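Local coordinates for capsid fiber protein (Bacillus phage phi29, PDB 6QYY) that forms the trimeric N-terminal base of the phage head fibers and probably anchors them to the capsid surface, at residues Ser4-Ala9 with Gly50-Val55; Asn12-Arg17 with Ile30-Glu35; Leu18-Gln23 with Ile38-Ala43. One frame throughout, in Å; residues are numbered along the deposited sequence.

Contact 1: residues Ser4-Ala9 with Gly50-Val55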
loop_
_atom_site.group_PDB
_atom_site.type_symbol
_atom_site.label_atom_id
_atom_site.label_comp_id
_atom_site.label_asym_id
_atom_site.label_seq_id
_atom_site.Cartn_x
_atom_site.Cartn_y
_atom_site.Cartn_z
ATOM N N SER A 4 7.208 -3.399 14.465
ATOM C CA SER A 4 6.981 -2.620 15.678
ATOM C C SER A 4 8.148 -1.680 15.953
ATOM O O SER A 4 9.296 -1.965 15.588
ATOM C CB SER A 4 6.781 -3.508 16.904
ATOM O OG SER A 4 5.925 -4.589 16.603
ATOM N N PHE A 5 7.832 -0.565 16.621
ATOM C CA PHE A 5 8.825 0.381 17.109
ATOM C C PHE A 5 8.261 1.113 18.320
ATOM O O PHE A 5 7.048 1.140 18.554
ATOM C CB PHE A 5 9.269 1.365 16.012
ATOM C CG PHE A 5 8.216 2.382 15.593
ATOM C CD1 PHE A 5 8.194 3.653 16.161
ATOM C CD2 PHE A 5 7.302 2.090 14.585
ATOM C CE1 PHE A 5 7.254 4.598 15.762
ATOM C CE2 PHE A 5 6.353 3.025 14.183
ATOM C CZ PHE A 5 6.324 4.282 14.776
ATOM N N THR A 6 9.156 1.693 19.107
ATOM C CA THR A 6 8.740 2.404 20.305
ATOM C C THR A 6 8.620 3.889 19.999
ATOM O O THR A 6 9.436 4.458 19.266
ATOM C CB THR A 6 9.726 2.141 21.446
ATOM O OG1 THR A 6 9.617 0.760 21.816
ATOM C CG2 THR A 6 9.403 3.011 22.681
ATOM N N ALA A 7 7.566 4.497 20.528
ATOM C CA ALA A 7 7.307 5.912 20.345
ATOM C C ALA A 7 6.908 6.494 21.690
ATOM O O ALA A 7 6.585 5.768 22.631
ATOM C CB ALA A 7 6.206 6.138 19.304
ATOM N N ARG A 8 6.932 7.814 21.773
ATOM C CA ARG A 8 6.442 8.527 22.944
ATOM C C ARG A 8 5.254 9.368 22.507
ATOM O O ARG A 8 5.299 10.013 21.461
ATOM C CB ARG A 8 7.539 9.411 23.565
ATOM C CG ARG A 8 7.115 10.083 24.857
ATOM C CD ARG A 8 8.272 10.818 25.540
ATOM N NE ARG A 8 9.481 10.004 25.714
ATOM C CZ ARG A 8 9.722 9.208 26.754
ATOM N NH1 ARG A 8 8.830 9.083 27.727
ATOM N NH2 ARG A 8 10.857 8.527 26.820
ATOM N N ALA A 9 4.182 9.345 23.291
ATOM C CA ALA A 9 3.023 10.173 22.988
ATOM C C ALA A 9 3.335 11.617 23.350
ATOM O O ALA A 9 3.633 11.920 24.509
ATOM C CB ALA A 9 1.802 9.678 23.759
ATOM N N GLY A 50 3.229 11.825 27.085
ATOM C CA GLY A 50 4.529 11.572 27.656
ATOM C C GLY A 50 4.859 10.121 27.933
ATOM O O GLY A 50 5.988 9.834 28.336
ATOM N N ASP A 51 3.934 9.195 27.719
ATOM C CA ASP A 51 4.228 7.794 27.975
ATOM C C ASP A 51 4.829 7.136 26.746
ATOM O O ASP A 51 4.563 7.532 25.609
ATOM C CB ASP A 51 2.972 7.021 28.377
ATOM C CG ASP A 51 2.606 7.219 29.840
ATOM O OD1 ASP A 51 3.345 7.938 30.554
ATOM O OD2 ASP A 51 1.584 6.646 30.272
ATOM N N LEU A 52 5.644 6.121 26.993
ATOM C CA LEU A 52 6.106 5.274 25.908
ATOM C C LEU A 52 4.996 4.332 25.473
ATOM O O LEU A 52 4.061 4.038 26.224
ATOM C CB LEU A 52 7.326 4.464 26.323
ATOM C CG LEU A 52 8.548 5.307 26.622
ATOM C CD1 LEU A 52 9.595 4.469 27.311
ATOM C CD2 LEU A 52 9.071 5.885 25.326
ATOM N N THR A 53 5.109 3.861 24.234
ATOM C CA THR A 53 4.144 2.931 23.679
ATOM C C THR A 53 4.816 2.170 22.551
ATOM O O THR A 53 5.723 2.678 21.892
ATOM C CB THR A 53 2.870 3.632 23.173
ATOM O OG1 THR A 53 1.863 2.654 22.870
ATOM C CG2 THR A 53 3.145 4.464 21.940
ATOM N N GLN A 54 4.377 0.942 22.350
ATOM C CA GLN A 54 4.847 0.142 21.228
ATOM C C GLN A 54 3.841 0.290 20.097
ATOM O O GLN A 54 2.664 -0.055 20.260
ATOM C CB GLN A 54 5.024 -1.323 21.627
ATOM C CG GLN A 54 5.352 -2.225 20.455
ATOM C CD GLN A 54 6.313 -3.341 20.819
ATOM O OE1 GLN A 54 7.188 -3.174 21.676
ATOM N NE2 GLN A 54 6.157 -4.490 20.162
ATOM N N VAL A 55 4.301 0.813 18.966
ATOM C CA VAL A 55 3.451 1.020 17.794
ATOM C C VAL A 55 3.613 -0.188 16.884
ATOM O O VAL A 55 4.704 -0.433 16.369
ATOM C CB VAL A 55 3.835 2.306 17.044
ATOM C CG1 VAL A 55 2.918 2.489 15.825
ATOM C CG2 VAL A 55 3.791 3.525 17.964
#

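Contact 2: residues Asn12-Arg17 with Ile30-Glu35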
loop_
_atom_site.group_PDB
_atom_site.type_symbol
_atom_site.label_atom_id
_atom_site.label_comp_id
_atom_site.label_asym_id
_atom_site.label_seq_id
_atom_site.Cartn_x
_atom_site.Cartn_y
_atom_site.Cartn_z
ATOM N N ASN A 12 -2.113 13.354 24.471
ATOM C CA ASN A 12 -2.924 12.169 24.714
ATOM C C ASN A 12 -3.418 11.581 23.395
ATOM O O ASN A 12 -3.829 12.310 22.489
ATOM C CB ASN A 12 -4.101 12.509 25.628
ATOM C CG ASN A 12 -3.658 12.851 27.043
ATOM O OD1 ASN A 12 -2.894 12.107 27.669
ATOM N ND2 ASN A 12 -4.148 13.969 27.558
ATOM N N VAL A 13 -3.345 10.257 23.280
ATOM C CA VAL A 13 -3.765 9.547 22.077
ATOM C C VAL A 13 -4.874 8.577 22.462
ATOM O O VAL A 13 -4.718 7.775 23.395
ATOM C CB VAL A 13 -2.592 8.809 21.405
ATOM C CG1 VAL A 13 -3.095 7.818 20.353
ATOM C CG2 VAL A 13 -1.613 9.806 20.782
ATOM N N MET A 14 -5.990 8.648 21.752
ATOM C CA MET A 14 -7.087 7.734 22.016
ATOM C C MET A 14 -7.117 6.629 20.973
ATOM O O MET A 14 -6.621 6.787 19.851
ATOM C CB MET A 14 -8.408 8.489 22.058
ATOM C CG MET A 14 -8.430 9.408 23.262
ATOM S SD MET A 14 -10.063 9.957 23.699
ATOM C CE MET A 14 -10.293 11.278 22.517
ATOM N N ALA A 15 -7.667 5.488 21.372
ATOM C CA ALA A 15 -7.705 4.346 20.471
ATOM C C ALA A 15 -8.578 4.657 19.264
ATOM O O ALA A 15 -9.550 5.412 19.348
ATOM C CB ALA A 15 -8.218 3.104 21.207
ATOM N N TYR A 16 -8.203 4.082 18.119
ATOM C CA TYR A 16 -8.952 4.218 16.872
ATOM C C TYR A 16 -8.948 5.648 16.354
ATOM O O TYR A 16 -9.894 6.066 15.688
ATOM C CB TYR A 16 -10.391 3.700 17.010
ATOM C CG TYR A 16 -10.378 2.367 17.708
ATOM C CD1 TYR A 16 -9.644 1.311 17.169
ATOM C CD2 TYR A 16 -10.993 2.182 18.950
ATOM C CE1 TYR A 16 -9.561 0.084 17.806
ATOM C CE2 TYR A 16 -10.922 0.932 19.604
ATOM C CZ TYR A 16 -10.199 -0.100 19.015
ATOM O OH TYR A 16 -10.094 -1.330 19.616
ATOM N N ARG A 17 -7.883 6.389 16.632
ATOM C CA ARG A 17 -7.706 7.721 16.082
ATOM C C ARG A 17 -6.500 7.744 15.157
ATOM O O ARG A 17 -5.529 6.998 15.340
ATOM C CB ARG A 17 -7.542 8.758 17.191
ATOM C CG ARG A 17 -8.687 8.753 18.193
ATOM C CD ARG A 17 -9.969 9.263 17.570
ATOM N NE ARG A 17 -11.073 9.262 18.532
ATOM C CZ ARG A 17 -11.362 10.277 19.338
ATOM N NH1 ARG A 17 -10.626 11.378 19.304
ATOM N NH2 ARG A 17 -12.386 10.193 20.180
ATOM N N ILE A 30 4.254 10.421 18.738
ATOM C CA ILE A 30 2.966 10.266 18.079
ATOM C C ILE A 30 1.977 11.237 18.705
ATOM O O ILE A 30 2.098 11.638 19.871
ATOM C CB ILE A 30 2.431 8.821 18.168
ATOM C CG1 ILE A 30 2.283 8.397 19.623
ATOM C CG2 ILE A 30 3.325 7.836 17.387
ATOM C CD1 ILE A 30 1.503 7.078 19.791
ATOM N N SER A 31 0.986 11.612 17.912
ATOM C CA SER A 31 -0.119 12.446 18.361
ATOM C C SER A 31 -1.213 12.275 17.325
ATOM O O SER A 31 -0.984 11.719 16.249
ATOM C CB SER A 31 0.294 13.917 18.521
ATOM O OG SER A 31 0.874 14.416 17.333
ATOM N N HIS A 32 -2.409 12.750 17.663
ATOM C CA HIS A 32 -3.499 12.746 16.700
ATOM C C HIS A 32 -3.107 13.522 15.454
ATOM O O HIS A 32 -2.597 14.645 15.541
ATOM C CB HIS A 32 -4.755 13.354 17.324
ATOM C CG HIS A 32 -5.359 12.491 18.378
ATOM N ND1 HIS A 32 -6.164 12.985 19.381
ATOM C CD2 HIS A 32 -5.259 11.158 18.594
ATOM C CE1 HIS A 32 -6.537 11.993 20.169
ATOM N NE2 HIS A 32 -6.005 10.873 19.711
ATOM N N ALA A 33 -3.352 12.920 14.291
ATOM C CA ALA A 33 -3.142 13.611 13.029
ATOM C C ALA A 33 -3.960 14.895 12.993
ATOM O O ALA A 33 -5.082 14.952 13.504
ATOM C CB ALA A 33 -3.524 12.704 11.858
ATOM N N ALA A 34 -3.375 15.939 12.415
ATOM C CA ALA A 34 -4.046 17.227 12.345
ATOM C C ALA A 34 -5.200 17.190 11.343
ATOM O O ALA A 34 -5.178 16.451 10.354
ATOM C CB ALA A 34 -3.053 18.331 11.961
ATOM N N GLU A 35 -6.211 18.010 11.607
ATOM C CA GLU A 35 -7.379 18.092 10.740
ATOM C C GLU A 35 -6.984 18.433 9.301
ATOM O O GLU A 35 -6.095 19.252 9.062
ATOM C CB GLU A 35 -8.337 19.141 11.297
ATOM C CG GLU A 35 -9.661 19.211 10.590
ATOM C CD GLU A 35 -10.552 20.293 11.156
ATOM O OE1 GLU A 35 -10.056 21.104 11.969
ATOM O OE2 GLU A 35 -11.746 20.328 10.797
HETATM O O HOH W 1 -2.656 13.588 20.391
#

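Contact 3: residues Leu18-Gln23 with Ile38-Ala43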
loop_
_atom_site.group_PDB
_atom_site.type_symbol
_atom_site.label_atom_id
_atom_site.label_comp_id
_atom_site.label_asym_id
_atom_site.label_seq_id
_atom_site.Cartn_x
_atom_site.Cartn_y
_atom_site.Cartn_z
ATOM N N LEU A 18 -6.588 8.587 14.138
ATOM C CA LEU A 18 -5.508 8.708 13.170
ATOM C C LEU A 18 -4.302 9.381 13.811
ATOM O O LEU A 18 -4.450 10.282 14.643
ATOM C CB LEU A 18 -5.974 9.529 11.962
ATOM C CG LEU A 18 -7.203 8.929 11.268
ATOM C CD1 LEU A 18 -7.891 9.998 10.407
ATOM C CD2 LEU A 18 -6.823 7.691 10.450
ATOM N N LEU A 19 -3.106 8.942 13.414
ATOM C CA LEU A 19 -1.862 9.377 14.038
ATOM C C LEU A 19 -0.933 10.070 13.047
ATOM O O LEU A 19 -0.889 9.737 11.852
ATOM C CB LEU A 19 -1.098 8.203 14.649
ATOM C CG LEU A 19 -1.751 7.393 15.759
ATOM C CD1 LEU A 19 -0.852 6.189 16.094
ATOM C CD2 LEU A 19 -1.996 8.284 16.979
ATOM N N ALA A 20 -0.189 11.033 13.580
ATOM C CA ALA A 20 0.936 11.677 12.918
ATOM C C ALA A 20 2.224 11.308 13.648
ATOM O O ALA A 20 2.289 11.369 14.882
ATOM C CB ALA A 20 0.767 13.202 12.904
ATOM N N TYR A 21 3.254 10.956 12.890
ATOM C CA TYR A 21 4.564 10.735 13.475
ATOM C C TYR A 21 5.358 12.032 13.419
ATOM O O TYR A 21 5.305 12.758 12.423
ATOM C CB TYR A 21 5.310 9.636 12.727
ATOM C CG TYR A 21 4.662 8.285 12.788
ATOM C CD1 TYR A 21 3.726 7.978 13.770
ATOM C CD2 TYR A 21 4.980 7.308 11.847
ATOM C CE1 TYR A 21 3.142 6.698 13.829
ATOM C CE2 TYR A 21 4.414 6.047 11.909
ATOM C CZ TYR A 21 3.498 5.746 12.885
ATOM O OH TYR A 21 2.950 4.484 12.922
ATOM N N SER A 22 6.105 12.316 14.482
ATOM C CA SER A 22 6.878 13.549 14.496
ATOM C C SER A 22 8.199 13.309 15.203
ATOM O O SER A 22 8.365 12.351 15.965
ATOM C CB SER A 22 6.104 14.701 15.150
ATOM O OG SER A 22 6.039 14.528 16.550
ATOM N N GLN A 23 9.139 14.205 14.927
ATOM C CA GLN A 23 10.480 14.146 15.487
ATOM C C GLN A 23 10.448 14.620 16.935
ATOM O O GLN A 23 10.108 15.774 17.205
ATOM C CB GLN A 23 11.414 15.024 14.649
ATOM C CG GLN A 23 12.866 15.036 15.080
ATOM C CD GLN A 23 13.483 13.654 15.107
ATOM O OE1 GLN A 23 14.362 13.377 15.917
ATOM N NE2 GLN A 23 13.035 12.781 14.210
ATOM N N ILE A 38 -3.101 14.182 5.718
ATOM C CA ILE A 38 -2.981 12.742 5.492
ATOM C C ILE A 38 -2.321 12.119 6.716
ATOM O O ILE A 38 -1.196 12.500 7.073
ATOM C CB ILE A 38 -2.172 12.427 4.224
ATOM C CG1 ILE A 38 -2.737 13.165 3.006
ATOM C CG2 ILE A 38 -2.098 10.914 4.016
ATOM C CD1 ILE A 38 -4.111 12.695 2.569
ATOM N N PRO A 39 -2.964 11.163 7.377
ATOM C CA PRO A 39 -2.354 10.546 8.554
ATOM C C PRO A 39 -1.178 9.669 8.170
ATOM O O PRO A 39 -1.048 9.203 7.033
ATOM C CB PRO A 39 -3.493 9.705 9.142
ATOM C CG PRO A 39 -4.326 9.347 7.959
ATOM C CD PRO A 39 -4.280 10.579 7.065
ATOM N N ASP A 40 -0.305 9.451 9.149
ATOM C CA ASP A 40 0.799 8.510 8.989
ATOM C C ASP A 40 0.388 7.086 9.348
ATOM O O ASP A 40 0.802 6.131 8.679
ATOM C CB ASP A 40 1.991 8.944 9.844
ATOM C CG ASP A 40 2.569 10.277 9.402
ATOM O OD1 ASP A 40 2.677 10.510 8.167
ATOM O OD2 ASP A 40 2.919 11.103 10.279
ATOM N N TYR A 41 -0.424 6.922 10.387
ATOM C CA TYR A 41 -0.911 5.603 10.770
ATOM C C TYR A 41 -2.162 5.802 11.625
ATOM O O TYR A 41 -2.791 6.863 11.572
ATOM C CB TYR A 41 0.196 4.780 11.463
ATOM C CG TYR A 41 -0.083 3.274 11.351
ATOM C CD1 TYR A 41 -0.212 2.670 10.098
ATOM C CD2 TYR A 41 -0.266 2.484 12.481
ATOM C CE1 TYR A 41 -0.507 1.304 9.981
ATOM C CE2 TYR A 41 -0.561 1.119 12.375
ATOM C CZ TYR A 41 -0.683 0.539 11.121
ATOM O OH TYR A 41 -0.972 -0.811 11.007
ATOM N N VAL A 42 -2.532 4.777 12.395
ATOM C CA VAL A 42 -3.749 4.768 13.198
ATOM C C VAL A 42 -3.451 4.078 14.527
ATOM O O VAL A 42 -2.653 3.138 14.599
ATOM C CB VAL A 42 -4.917 4.078 12.454
ATOM C CG1 VAL A 42 -4.571 2.614 12.138
ATOM C CG2 VAL A 42 -6.218 4.180 13.246
ATOM N N ALA A 43 -4.076 4.561 15.596
ATOM C CA ALA A 43 -3.846 3.989 16.916
ATOM C C ALA A 43 -4.835 2.861 17.153
ATOM O O ALA A 43 -5.986 2.915 16.719
ATOM C CB ALA A 43 -3.982 5.040 18.032
#

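Contact 1: residues Ser4-Ala9 with Gly50-Val55
Val55 lies against one face of the Phe5 ring, its CB 4.0 Å from the Phe5 ring centroid and 19° off the normal, which meets the geometry of a CH-pi contact. With chi1 at 70°, Phe5 CG sits between its own backbone N and carbonyl carbon, which turns the ring so that CE2 and CZ come over Val55. The methyl Val55 CG2 packs on Ala7 CB at 3.8 Å, so one valine joins two residues of the facing strand. On the other face, which also carries Thr6 and Gln54, Arg8 bends at chi3 and lays its guanidinium over Leu52: Arg8 NH2 is 3.5 Å from Leu52 CD2. Arg8 NH1 bonds in its own plane to Gly50 O, 3.0 Å away.

Between these two faces the backbones exchange paired bonds at Phe5–Val55 and Ala7–Thr53; Ala7 N to Thr53 O measures 2.9 Å. Ala9 N then bonds to Asp51 O, and Gly50 N returns to Ala9 O at 2.6 Å. Ile28 packs on Phe5 and Ile30 on Ala7, while Val99 of a second subunit also meets Phe5. Alternating hydrogen-bonded and non-hydrogen-bonded pairs, with the axes of segments 4-9 and 52-55 154° apart, mark an antiparallel ladder at one margin of a mixed sheet.

Contact 2: residues Asn12-Arg17 with Ile30-Glu35
His32 is the side chain through which the two segments make their direct polar contact: Met14 N donates to His32 NE2 over 3.0 Å, with 171° at the hydrogen and the donor 16° out of the ring plane. The last residue of strand 28-32 thus takes up a backbone N-H in the loop 12-17. A second polar link runs through a water, which donates to Asn12 O at 2.7 Å and accepts from His32 N at 2.9 Å. Water and Asn12 O both lie over the same face of the imidazole, toward the ring's rim.

Van der Waals contacts fill in around this. Arg17 CB lies 3.6 Å from His32 CD2, and the bend at chi2 carries the guanidinium past the imidazole with the planes 34° apart; Arg17 NH1 itself bonds to Asp82 O. Val13 reaches the strand with one methyl, CG2, 3.9 Å from Ser31 CA, and the same methyl faces Ile30 CD1 more distantly. Beyond the segments, Val13 also packs on Leu19 and Ala43.

Because NE2 accepts the Met14 N-H, it is probably unprotonated, and the ring is then probably neutral with its proton on ND1; the nearby Arg17 guanidinium would tend to reinforce that state.

Contact 3: residues Leu18-Gln23 with Ile38-Ala43
Tyr21 spreads its ring over Asp40 CB, which lies 4.1 Å from the Tyr21 ring centroid and 18° off the normal, a CH-pi contact made toward the rim of that face. The two side chains run past each other in opposite directions, ring and carboxylate planes 36° apart. With chi1 at -64°, Asp40 CG stands beside its own backbone N, and the carboxylate reaches back to the neighbouring strand: Asp40 OD2 accepts Tyr21 N at 2.6 Å through its anti lone pair. A side chain here takes the N-H beyond the point where the backbone ladder stops. At the far end of the ring, Tyr21 OH lies 3.1 Å from Tyr41 CB; this hydroxyl is buried and has no polar partner in the model. Tyr41 runs alongside in the same direction, its own hydroxyl bonded to Tyr58 N.

The backbone between them forms a classic beta bulge, in which Asp40 and Tyr41 both face Leu19. Leu19 O accepts from Asp40 N at 2.8 Å and from Tyr41 N at 3.2 Å. The first donor lies close to the direction of the carbonyl bond and the second stands above the carbonyl plane, while Leu19 N returns to Tyr41 O. These bonds join the short strand 41-42 to strand 18-23 at one margin of the mixed sheet.

The side chain of Leu19 itself leaves toward Ala43, with Leu19 CD1 3.9 Å from Ala43 CB. On the opposite side of the strand, Leu18 CB meets Pro39 CB at 3.8 Å, where Trp63 of strand 62-66 and Phe95 also pack on both residues.

The three contacts share one mixed sheet, in the order 41-42, 18-23, 28-32, 3-9, 52-57, so contacts 1 and 3 bring its two outer strands to their neighbours. Contact 2 ties the loop 12-17 to the strand between: its centre is about 7 Å from that of contact 3 and about 13 Å from that of contact 1. Probable backbone bonds carry the sheet across, Arg8 O to Ile30 N at 2.9 Å and Ser31 O to Ala20 N at 2.9 Å. Contacts 1 and 3 meet where Phe5 CZ lies 3.7 Å from Tyr21 CZ, and both touch the second subunit. In each contact one side chain (Val55, Ile30, Ala43) lies about 4 Å from bound sulfate, probably from crystallisation.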